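Local coordinates for putative uncharacterized protein (Rhodobacter sphaeroides 2.4.1, PDB 3FAC) that is of unknown function but belongs to the zinc-binding Gfa family, and may therefore have carbon-sulfur lyase activity, at residues A[73-78]-A[89-94]. Residues are numbered along the deposited sequence; the frame is centred on the assembly and turned at random.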
loop_
_atom_site.group_PDB
_atom_site.type_symbol
_atom_site.label_atom_id
_atom_site.label_comp_id
_atom_site.label_asym_id
_atom_site.label_seq_id
_atom_site.Cartn_x
_atom_site.Cartn_y
_atom_site.Cartn_z
ATOM N N CYS A 73 -5.818 -3.961 -13.091
ATOM C CA CYS A 73 -4.953 -5.083 -12.757
ATOM C C CYS A 73 -5.235 -5.654 -11.364
ATOM O O CYS A 73 -4.688 -6.692 -10.980
ATOM C CB CYS A 73 -3.482 -4.665 -12.890
ATOM S SG CYS A 73 -3.025 -3.145 -12.025
ATOM N N GLY A 74 -6.094 -4.976 -10.613
ATOM C CA GLY A 74 -6.446 -5.444 -9.284
ATOM C C GLY A 74 -5.345 -5.330 -8.247
ATOM O O GLY A 74 -5.495 -5.825 -7.131
ATOM N N ILE A 75 -4.245 -4.666 -8.598
ATOM C CA ILE A 75 -3.122 -4.518 -7.676
ATOM C C ILE A 75 -3.331 -3.490 -6.567
ATOM O O ILE A 75 -3.643 -2.327 -6.820
ATOM C CB ILE A 75 -1.828 -4.151 -8.431
ATOM C CG1 ILE A 75 -1.459 -5.274 -9.407
ATOM C CG2 ILE A 75 -0.701 -3.883 -7.437
ATOM C CD1 ILE A 75 -1.277 -6.640 -8.746
ATOM N N TYR A 76 -3.150 -3.938 -5.332
ATOM C CA TYR A 76 -3.289 -3.079 -4.161
ATOM C C TYR A 76 -2.130 -2.078 -4.103
ATOM O O TYR A 76 -0.970 -2.471 -3.984
ATOM C CB TYR A 76 -3.303 -3.959 -2.903
ATOM C CG TYR A 76 -2.677 -3.349 -1.668
ATOM C CD1 TYR A 76 -3.237 -2.225 -1.053
ATOM C CD2 TYR A 76 -1.552 -3.931 -1.083
ATOM C CE1 TYR A 76 -2.691 -1.702 0.122
ATOM C CE2 TYR A 76 -0.999 -3.419 0.089
ATOM C CZ TYR A 76 -1.574 -2.307 0.688
ATOM O OH TYR A 76 -1.044 -1.820 1.866
ATOM N N THR A 77 -2.449 -0.791 -4.185
ATOM C CA THR A 77 -1.430 0.255 -4.144
ATOM C C THR A 77 -1.110 0.710 -2.721
ATOM O O THR A 77 0.010 0.529 -2.235
ATOM C CB THR A 77 -1.864 1.505 -4.957
ATOM O OG1 THR A 77 -3.146 1.950 -4.500
ATOM C CG2 THR A 77 -1.944 1.189 -6.442
ATOM N N HIS A 78 -2.098 1.303 -2.059
ATOM C CA HIS A 78 -1.921 1.810 -0.702
ATOM C C HIS A 78 -3.253 1.859 0.042
ATOM O O HIS A 78 -4.310 1.628 -0.543
ATOM C CB HIS A 78 -1.335 3.221 -0.750
ATOM C CG HIS A 78 -2.252 4.229 -1.375
ATOM N ND1 HIS A 78 -2.644 4.162 -2.694
ATOM C CD2 HIS A 78 -2.881 5.307 -0.851
ATOM C CE1 HIS A 78 -3.473 5.156 -2.957
ATOM N NE2 HIS A 78 -3.634 5.866 -1.855
ATOM N N GLY A 89 -0.513 2.758 4.227
ATOM C CA GLY A 89 0.171 1.485 4.156
ATOM C C GLY A 89 0.419 1.305 2.675
ATOM O O GLY A 89 -0.530 1.266 1.895
ATOM N N VAL A 90 1.683 1.214 2.274
ATOM C CA VAL A 90 2.013 1.072 0.861
ATOM C C VAL A 90 2.511 -0.315 0.482
ATOM O O VAL A 90 3.239 -0.958 1.241
ATOM C CB VAL A 90 3.089 2.099 0.438
ATOM C CG1 VAL A 90 3.374 1.979 -1.055
ATOM C CG2 VAL A 90 2.627 3.499 0.769
ATOM N N ASN A 91 2.113 -0.764 -0.703
ATOM C CA ASN A 91 2.523 -2.060 -1.228
ATOM C C ASN A 91 3.985 -1.917 -1.689
ATOM O O ASN A 91 4.257 -1.284 -2.714
ATOM C CB ASN A 91 1.636 -2.429 -2.420
ATOM C CG ASN A 91 1.762 -3.886 -2.827
ATOM O OD1 ASN A 91 2.840 -4.473 -2.773
ATOM N ND2 ASN A 91 0.652 -4.471 -3.259
ATOM N N VAL A 92 4.917 -2.495 -0.934
ATOM C CA VAL A 92 6.340 -2.410 -1.274
ATOM C C VAL A 92 6.653 -2.912 -2.688
ATOM O O VAL A 92 7.559 -2.407 -3.347
ATOM C CB VAL A 92 7.224 -3.218 -0.269
ATOM C CG1 VAL A 92 6.935 -2.782 1.163
ATOM C CG2 VAL A 92 6.984 -4.712 -0.434
ATOM N N ALA A 93 5.896 -3.900 -3.151
ATOM C CA ALA A 93 6.119 -4.470 -4.470
ATOM C C ALA A 93 5.823 -3.523 -5.628
ATOM O O ALA A 93 6.256 -3.767 -6.752
ATOM C CB ALA A 93 5.313 -5.744 -4.623
ATOM N N ILE A 94 5.083 -2.450 -5.382
ATOM C CA ILE A 94 4.804 -1.515 -6.469
ATOM C C ILE A 94 5.914 -0.461 -6.570
ATOM O O ILE A 94 6.050 0.216 -7.591
ATOM C CB ILE A 94 3.428 -0.791 -6.301
ATOM C CG1 ILE A 94 3.465 0.178 -5.119
ATOM C CG2 ILE A 94 2.320 -1.815 -6.113
ATOM C CD1 ILE A 94 2.282 1.133 -5.090
#
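The open end of an antiparallel beta hairpin, where His78 pairs with Val90 and Asn91 then bridges the parting chains, makes this buried contact near the centre of the molecule. It joins strands 76-80 and 87-91, neighbours in a five-stranded antiparallel sheet. His78 and Val90 form a non-hydrogen-bonded pair with CA atoms 4.3 Å apart, and beside it the backbone N of Asn91 donates to Thr77 O (2.9 Å). Beyond this bond the side chain of Asn91 takes over. With CG anti to the backbone N (chi1 -166°), its amide reaches Tyr76. There ND2 donates to Tyr76 O over 2.7 Å, lying in the carbonyl plane, though the bond is bent, with an N-H...O angle of 142°. The other end of the same amide, OD1, accepts from Ala93 N at 3.1 Å and closes an Asx turn. Both ends of the amide are thus used, which fixes its rotation. The Tyr76 ring lies obliquely against this group, its plane 37° from the amide's and CD2 3.1 Å from Asn91 ND2, while its OH is hydrogen-bonded to His79 ND1. Were Asn91 replaced by alanine, Tyr76 O would probably lose this donor and Ala93 N its side-chain acceptor. Ile94, whose N is hydrogen-bonded to Asn91 O, sets CG2 3.9 Å from Ile75 CG2 and lays CD1 beside Thr77, while Ile12 touches it from strand 11-14. The example illustrates a hairpin whose open end is tied by a side-chain amide that also closes an Asx turn, here within the beta-tent fold of the Gfa family.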